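Local coordinates for viral structural protein 4 (Bombyx mori cytoplasmic polyhedrosis virus, PDB 6TZ0), which binds GTP and probably assists the viral RNA-dependent RNA polymerase in transcription inside the virus particle, at residues M1-L7 with A49-H53; I228-T232 with K315-H319. One frame throughout, in Å; residues are numbered along the deposited sequence.

Overall arrangement
The two contacts follow one another along the chain, contact 1 closing at His53 well before contact 2 opens at Ile228. Their centres lie about 31 Å apart and their nearest atoms about 17 Å, with no touch between them. Contact 1 buries the N-terminus against helix 41-60; contact 2 is nearer the surface and bridges two small sheets through strands 226-230 and 313-319. Both lie away from the GTP-binding residues, which include Gly358, Lys359 and Thr360 at the turn from strand 347-353 into helix 359-374, a P-loop-like segment, and, later in the chain, Arg520 to Arg522; no GTP is bound to this chain here. The second protein chain of the assembly touches neither contact.

Contact 1 (M1-L7 with A49-H53)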
ATOM      1  N   MET B   1      24.873  36.952  13.092  1.00 27.72           N
ATOM      2  CA  MET B   1      23.632  36.412  13.639  1.00 27.72           C
ATOM      3  C   MET B   1      23.654  34.896  13.821  1.00 27.72           C
ATOM      4  O   MET B   1      23.664  34.144  12.855  1.00 27.72           O
ATOM      5  CB  MET B   1      22.452  36.790  12.751  1.00 27.72           C
ATOM      6  CG  MET B   1      21.136  36.275  13.281  1.00 27.72           C
ATOM      7  SD  MET B   1      19.710  36.807  12.340  1.00 27.72           S
ATOM      8  CE  MET B   1      18.416  35.903  13.171  1.00 27.72           C
ATOM      9  N   PHE B   2      23.645  34.457  15.072  1.00 28.52           N
ATOM     10  CA  PHE B   2      23.663  33.043  15.400  1.00 28.52           C
ATOM     11  C   PHE B   2      22.259  32.456  15.331  1.00 28.52           C
ATOM     12  O   PHE B   2      21.259  33.172  15.356  1.00 28.52           O
ATOM     13  CB  PHE B   2      24.243  32.840  16.792  1.00 28.52           C
ATOM     14  CG  PHE B   2      25.696  33.144  16.887  1.00 28.52           C
ATOM     15  CD1 PHE B   2      26.638  32.169  16.633  1.00 28.52           C
ATOM     16  CD2 PHE B   2      26.124  34.416  17.198  1.00 28.52           C
ATOM     17  CE1 PHE B   2      27.976  32.455  16.713  1.00 28.52           C
ATOM     18  CE2 PHE B   2      27.456  34.704  17.272  1.00 28.52           C
ATOM     19  CZ  PHE B   2      28.384  33.726  17.029  1.00 28.52           C
ATOM     20  N   ALA B   3      22.195  31.129  15.240  1.00 28.19           N
ATOM     21  CA  ALA B   3      20.904  30.453  15.266  1.00 28.19           C
ATOM     22  C   ALA B   3      20.256  30.552  16.638  1.00 28.19           C
ATOM     23  O   ALA B   3      19.028  30.611  16.743  1.00 28.19           O
ATOM     24  CB  ALA B   3      21.072  28.993  14.861  1.00 28.19           C
ATOM     25  N   ILE B   4      21.063  30.571  17.690  1.00 28.90           N
ATOM     26  CA  ILE B   4      20.596  30.736  19.057  1.00 28.90           C
ATOM     27  C   ILE B   4      21.207  32.020  19.587  1.00 28.90           C
ATOM     28  O   ILE B   4      22.420  32.221  19.475  1.00 28.90           O
ATOM     29  CB  ILE B   4      20.983  29.527  19.926  1.00 28.90           C
ATOM     30  CG1 ILE B   4      20.350  28.261  19.359  1.00 28.90           C
ATOM     31  CG2 ILE B   4      20.541  29.724  21.355  1.00 28.90           C
ATOM     32  CD1 ILE B   4      20.938  27.003  19.886  1.00 28.90           C
ATOM     33  N   ASP B   5      20.372  32.881  20.143  1.00 30.92           N
ATOM     34  CA  ASP B   5      20.776  34.215  20.569  1.00 30.92           C
ATOM     35  C   ASP B   5      21.718  34.129  21.764  1.00 30.92           C
ATOM     36  O   ASP B   5      21.330  33.579  22.799  1.00 30.92           O
ATOM     37  CB  ASP B   5      19.522  35.004  20.922  1.00 30.92           C
ATOM     38  CG  ASP B   5      19.761  36.489  21.020  1.00 30.92           C
ATOM     39  OD1 ASP B   5      20.905  36.943  20.819  1.00 30.92           O
ATOM     40  OD2 ASP B   5      18.789  37.216  21.297  1.00 30.92           O
ATOM     41  N   PRO B   6      22.952  34.639  21.671  1.00 29.50           N
ATOM     42  CA  PRO B   6      23.855  34.565  22.826  1.00 29.50           C
ATOM     43  C   PRO B   6      23.490  35.514  23.946  1.00 29.50           C
ATOM     44  O   PRO B   6      23.875  35.262  25.091  1.00 29.50           O
ATOM     45  CB  PRO B   6      25.223  34.922  22.230  1.00 29.50           C
ATOM     46  CG  PRO B   6      25.083  34.700  20.786  1.00 29.50           C
ATOM     47  CD  PRO B   6      23.671  35.073  20.467  1.00 29.50           C
ATOM     48  N   LEU B   7      22.774  36.599  23.656  1.00 30.45           N
ATOM     49  CA  LEU B   7      22.397  37.535  24.705  1.00 30.45           C
ATOM     50  C   LEU B   7      21.267  36.991  25.561  1.00 30.45           C
ATOM     51  O   LEU B   7      21.128  37.388  26.721  1.00 30.45           O
ATOM     52  CB  LEU B   7      21.998  38.876  24.099  1.00 30.45           C
ATOM     53  CG  LEU B   7      23.084  39.643  23.347  1.00 30.45           C
ATOM     54  CD1 LEU B   7      22.488  40.893  22.754  1.00 30.45           C
ATOM     55  CD2 LEU B   7      24.241  39.980  24.251  1.00 30.45           C
ATOM     56  N   ALA B  49      21.290  41.501  15.936  1.00 29.63           N
ATOM     57  CA  ALA B  49      20.838  40.124  15.787  1.00 29.63           C
ATOM     58  C   ALA B  49      19.828  39.735  16.860  1.00 29.63           C
ATOM     59  O   ALA B  49      18.899  38.965  16.579  1.00 29.63           O
ATOM     60  CB  ALA B  49      22.032  39.175  15.817  1.00 29.63           C
ATOM     61  N   SER B  50      19.981  40.259  18.081  1.00 29.33           N
ATOM     62  CA  SER B  50      18.990  40.004  19.125  1.00 29.33           C
ATOM     63  C   SER B  50      17.633  40.606  18.771  1.00 29.33           C
ATOM     64  O   SER B  50      16.585  39.970  18.975  1.00 29.33           O
ATOM     65  CB  SER B  50      19.487  40.557  20.456  1.00 29.33           C
ATOM     66  OG  SER B  50      18.520  40.385  21.469  1.00 29.33           O
ATOM     67  N   LEU B  51      17.638  41.826  18.219  1.00 28.24           N
ATOM     68  CA  LEU B  51      16.393  42.459  17.783  1.00 28.24           C
ATOM     69  C   LEU B  51      15.737  41.688  16.641  1.00 28.24           C
ATOM     70  O   LEU B  51      14.503  41.568  16.590  1.00 28.24           O
ATOM     71  CB  LEU B  51      16.663  43.901  17.363  1.00 28.24           C
ATOM     72  CG  LEU B  51      17.093  44.885  18.449  1.00 28.24           C
ATOM     73  CD1 LEU B  51      17.467  46.216  17.842  1.00 28.24           C
ATOM     74  CD2 LEU B  51      15.988  45.066  19.459  1.00 28.24           C
ATOM     75  N   ILE B  52      16.546  41.142  15.728  1.00 28.95           N
ATOM     76  CA  ILE B  52      15.999  40.344  14.633  1.00 28.95           C
ATOM     77  C   ILE B  52      15.384  39.047  15.156  1.00 28.95           C
ATOM     78  O   ILE B  52      14.319  38.629  14.686  1.00 28.95           O
ATOM     79  CB  ILE B  52      17.083  40.089  13.566  1.00 28.95           C
ATOM     80  CG1 ILE B  52      17.447  41.387  12.858  1.00 28.95           C
ATOM     81  CG2 ILE B  52      16.626  39.116  12.512  1.00 28.95           C
ATOM     82  CD1 ILE B  52      18.637  41.252  11.950  1.00 28.95           C
ATOM     83  N   HIS B  53      16.019  38.409  16.152  1.00 28.90           N
ATOM     84  CA  HIS B  53      15.440  37.207  16.763  1.00 28.90           C
ATOM     85  C   HIS B  53      14.096  37.488  17.421  1.00 28.90           C
ATOM     86  O   HIS B  53      13.150  36.699  17.272  1.00 28.90           O
ATOM     87  CB  HIS B  53      16.379  36.612  17.806  1.00 28.90           C
ATOM     88  CG  HIS B  53      17.525  35.840  17.239  1.00 28.90           C
ATOM     89  ND1 HIS B  53      18.747  36.411  16.968  1.00 28.90           N
ATOM     90  CD2 HIS B  53      17.643  34.530  16.923  1.00 28.90           C
ATOM     91  CE1 HIS B  53      19.565  35.489  16.500  1.00 28.90           C
ATOM     92  NE2 HIS B  53      18.916  34.340  16.453  1.00 28.90           N
TER
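Met1 is drawn out straight, with chi1 at -179° and an extended thioether chain, and this carries its methyl CE over one face of the His53 imidazole. The first torsion of His53, -77°, sets CG beside its own backbone N, and the ring reaches back along the helix to the N-terminal segment. Met1 CE lies 3.7 Å from the centroid of the His53 ring in a CH-pi contact displaced toward the rim. Asp5 CB covers the opposite face, 4.2 Å from the His53 centroid and nearly above it, leaving the ring sandwiched between a methyl and a methylene. At the ring edge His53 NE2 makes a weak, bent hydrogen bond of 2.8 Å to Phe2 O. His53 ND1 turns back into its own helix and donates to Ala49 O at 2.6 Å; that carbonyl also accepts the backbone N of His53, the two donors arriving from opposite faces of its plane. The ND1 bond, helped by the weak one at NE2, holds the rotation of the ring. If NE2 donates as well as ND1, a protonated imidazole is possible, and the nearby Asp5 carboxylate would favour it.

The Asp5 carboxylate is used as well: OD2 accepts Ser50 OG at 3.2 Å on its syn lone pair, while OD1 takes a weak bond from Leu7 N, the i to i+2 pattern of an Asx turn. Leu7 CD1 rests on Ser50 CB. Ala49 CB packs against Met1 CB at 3.9 Å, and Ile52 CG2 meets Met1 CE at 3.7 Å. Ile77 of helix 70-79 and Ile172 of helix 170-176 also touch Met1. An irregular N-terminal segment is laid across one turn of helix 41-60, with a buried histidine joining the two by both its faces and its edge.

Contact 2 (I228-T232 with K315-H319); sequences IFNNT and KISPH
Asn231 and Ser317 carry the polar link between these two segments. With chi1 at -162°, the amide of Asn231 swings to the side of its own carbonyl carbon and out toward strand 313-319. Ser317 meets it by turning OG to the side of its backbone N, chi1 -61°. Asn231 ND2 donates to Ser317 OG at 3.0 Å in a fairly straight bond (155°), with the hydroxyl oxygen lying close to the amide plane. Asn231 ND2 also donates to Glu207 OE2, which probably helps to orient the amide. The other corner of the amide, Asn231 OD1, rests 3.7 Å from Pro318 CD.

Phe229 sends its ring toward the same strand rim-first: Phe229 CZ stops 3.5 Å from Pro318 O, which sits near the ring plane at the edge. Asn230 contributes little here; its ND2 is bonded to Asp236, while its OD1 accepts Thr232 OG1 at 2.7 Å.

Strand 226-230 pairs with 204-208 and strand 313-319 with 255-261, and no backbone hydrogen bond joins the two segments. The chemistry thus implies a small, side-chain-mediated junction between separate sheets, resting on one amide-hydroxyl bond, a ring edge packed against the Pro318 carbonyl oxygen and a proline.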
ATOM      1  N   ILE B 228      40.054  31.552  30.712  1.00 32.46           N
ATOM      2  CA  ILE B 228      41.122  30.694  31.206  1.00 32.46           C
ATOM      3  C   ILE B 228      40.661  29.247  31.206  1.00 32.46           C
ATOM      4  O   ILE B 228      39.616  28.922  31.775  1.00 32.46           O
ATOM      5  CB  ILE B 228      41.574  31.125  32.609  1.00 32.46           C
ATOM      6  CG1 ILE B 228      42.144  32.536  32.561  1.00 32.46           C
ATOM      7  CG2 ILE B 228      42.576  30.155  33.193  1.00 32.46           C
ATOM      8  CD1 ILE B 228      43.337  32.670  31.656  1.00 32.46           C
ATOM      9  N   PHE B 229      41.448  28.383  30.579  1.00 31.85           N
ATOM     10  CA  PHE B 229      41.263  26.940  30.644  1.00 31.85           C
ATOM     11  C   PHE B 229      42.359  26.352  31.524  1.00 31.85           C
ATOM     12  O   PHE B 229      43.505  26.211  31.096  1.00 31.85           O
ATOM     13  CB  PHE B 229      41.261  26.338  29.246  1.00 31.85           C
ATOM     14  CG  PHE B 229      41.238  24.848  29.231  1.00 31.85           C
ATOM     15  CD1 PHE B 229      40.221  24.151  29.851  1.00 31.85           C
ATOM     16  CD2 PHE B 229      42.191  24.143  28.530  1.00 31.85           C
ATOM     17  CE1 PHE B 229      40.199  22.778  29.827  1.00 31.85           C
ATOM     18  CE2 PHE B 229      42.164  22.770  28.490  1.00 31.85           C
ATOM     19  CZ  PHE B 229      41.167  22.089  29.138  1.00 31.85           C
ATOM     20  N   ASN B 230      41.994  26.005  32.753  1.00 34.44           N
ATOM     21  CA  ASN B 230      42.927  25.453  33.729  1.00 34.44           C
ATOM     22  C   ASN B 230      43.176  23.985  33.405  1.00 34.44           C
ATOM     23  O   ASN B 230      42.290  23.144  33.576  1.00 34.44           O
ATOM     24  CB  ASN B 230      42.358  25.622  35.133  1.00 34.44           C
ATOM     25  CG  ASN B 230      43.353  25.301  36.223  1.00 34.44           C
ATOM     26  OD1 ASN B 230      44.505  24.969  35.965  1.00 34.44           O
ATOM     27  ND2 ASN B 230      42.900  25.390  37.459  1.00 34.44           N
ATOM     28  N   ASN B 231      44.384  23.671  32.964  1.00 34.31           N
ATOM     29  CA  ASN B 231      44.797  22.308  32.661  1.00 34.31           C
ATOM     30  C   ASN B 231      46.134  22.030  33.331  1.00 34.31           C
ATOM     31  O   ASN B 231      47.027  21.400  32.765  1.00 34.31           O
ATOM     32  CB  ASN B 231      44.871  22.096  31.152  1.00 34.31           C
ATOM     33  CG  ASN B 231      44.873  20.632  30.759  1.00 34.31           C
ATOM     34  OD1 ASN B 231      44.823  19.745  31.607  1.00 34.31           O
ATOM     35  ND2 ASN B 231      44.939  20.374  29.461  1.00 34.31           N
ATOM     36  N   THR B 232      46.296  22.527  34.549  1.00 37.18           N
ATOM     37  CA  THR B 232      47.538  22.376  35.285  1.00 37.18           C
ATOM     38  C   THR B 232      47.516  21.212  36.262  1.00 37.18           C
ATOM     39  O   THR B 232      48.566  20.866  36.810  1.00 37.18           O
ATOM     40  CB  THR B 232      47.848  23.665  36.044  1.00 37.18           C
ATOM     41  OG1 THR B 232      46.798  23.927  36.979  1.00 37.18           O
ATOM     42  CG2 THR B 232      47.935  24.824  35.080  1.00 37.18           C
ATOM     43  N   LYS B 315      47.888  10.946  29.031  1.00 28.23           N
ATOM     44  CA  LYS B 315      47.444  12.294  29.361  1.00 28.23           C
ATOM     45  C   LYS B 315      45.957  12.272  29.698  1.00 28.23           C
ATOM     46  O   LYS B 315      45.183  11.596  29.022  1.00 28.23           O
ATOM     47  CB  LYS B 315      47.702  13.245  28.186  1.00 28.23           C
ATOM     48  CG  LYS B 315      47.425  14.694  28.474  1.00 28.23           C
ATOM     49  CD  LYS B 315      47.777  15.550  27.279  1.00 28.23           C
ATOM     50  CE  LYS B 315      47.489  17.009  27.552  1.00 28.23           C
ATOM     51  NZ  LYS B 315      47.819  17.856  26.378  1.00 28.23           N
ATOM     52  N   ILE B 316      45.569  13.004  30.748  1.00 28.60           N
ATOM     53  CA  ILE B 316      44.167  13.246  31.088  1.00 28.60           C
ATOM     54  C   ILE B 316      43.958  14.744  31.245  1.00 28.60           C
ATOM     55  O   ILE B 316      44.655  15.391  32.032  1.00 28.60           O
ATOM     56  CB  ILE B 316      43.730  12.532  32.381  1.00 28.60           C
ATOM     57  CG1 ILE B 316      43.754  11.028  32.220  1.00 28.60           C
ATOM     58  CG2 ILE B 316      42.315  12.901  32.753  1.00 28.60           C
ATOM     59  CD1 ILE B 316      43.510  10.293  33.510  1.00 28.60           C
ATOM     60  N   SER B 317      42.994  15.289  30.514  1.00 27.97           N
ATOM     61  CA  SER B 317      42.605  16.681  30.621  1.00 27.97           C
ATOM     62  C   SER B 317      41.104  16.774  30.843  1.00 27.97           C
ATOM     63  O   SER B 317      40.363  15.865  30.458  1.00 27.97           O
ATOM     64  CB  SER B 317      42.984  17.451  29.350  1.00 27.97           C
ATOM     65  OG  SER B 317      44.382  17.416  29.136  1.00 27.97           O
ATOM     66  N   PRO B 318      40.628  17.841  31.486  1.00 27.95           N
ATOM     67  CA  PRO B 318      39.180  18.066  31.547  1.00 27.95           C
ATOM     68  C   PRO B 318      38.622  18.417  30.179  1.00 27.95           C
ATOM     69  O   PRO B 318      39.240  19.149  29.404  1.00 27.95           O
ATOM     70  CB  PRO B 318      39.046  19.241  32.519  1.00 27.95           C
ATOM     71  CG  PRO B 318      40.283  19.216  33.309  1.00 27.95           C
ATOM     72  CD  PRO B 318      41.350  18.756  32.380  1.00 27.95           C
ATOM     73  N   HIS B 319      37.445  17.880  29.882  1.00 28.04           N
ATOM     74  CA  HIS B 319      36.850  18.043  28.568  1.00 28.04           C
ATOM     75  C   HIS B 319      35.345  18.140  28.754  1.00 28.04           C
ATOM     76  O   HIS B 319      34.821  17.815  29.816  1.00 28.04           O
ATOM     77  CB  HIS B 319      37.242  16.882  27.648  1.00 28.04           C
ATOM     78  CG  HIS B 319      36.913  17.108  26.209  1.00 28.04           C
ATOM     79  ND1 HIS B 319      37.667  17.922  25.395  1.00 28.04           N
ATOM     80  CD2 HIS B 319      35.891  16.657  25.448  1.00 28.04           C
ATOM     81  CE1 HIS B 319      37.136  17.942  24.186  1.00 28.04           C
ATOM     82  NE2 HIS B 319      36.052  17.191  24.196  1.00 28.04           N
TER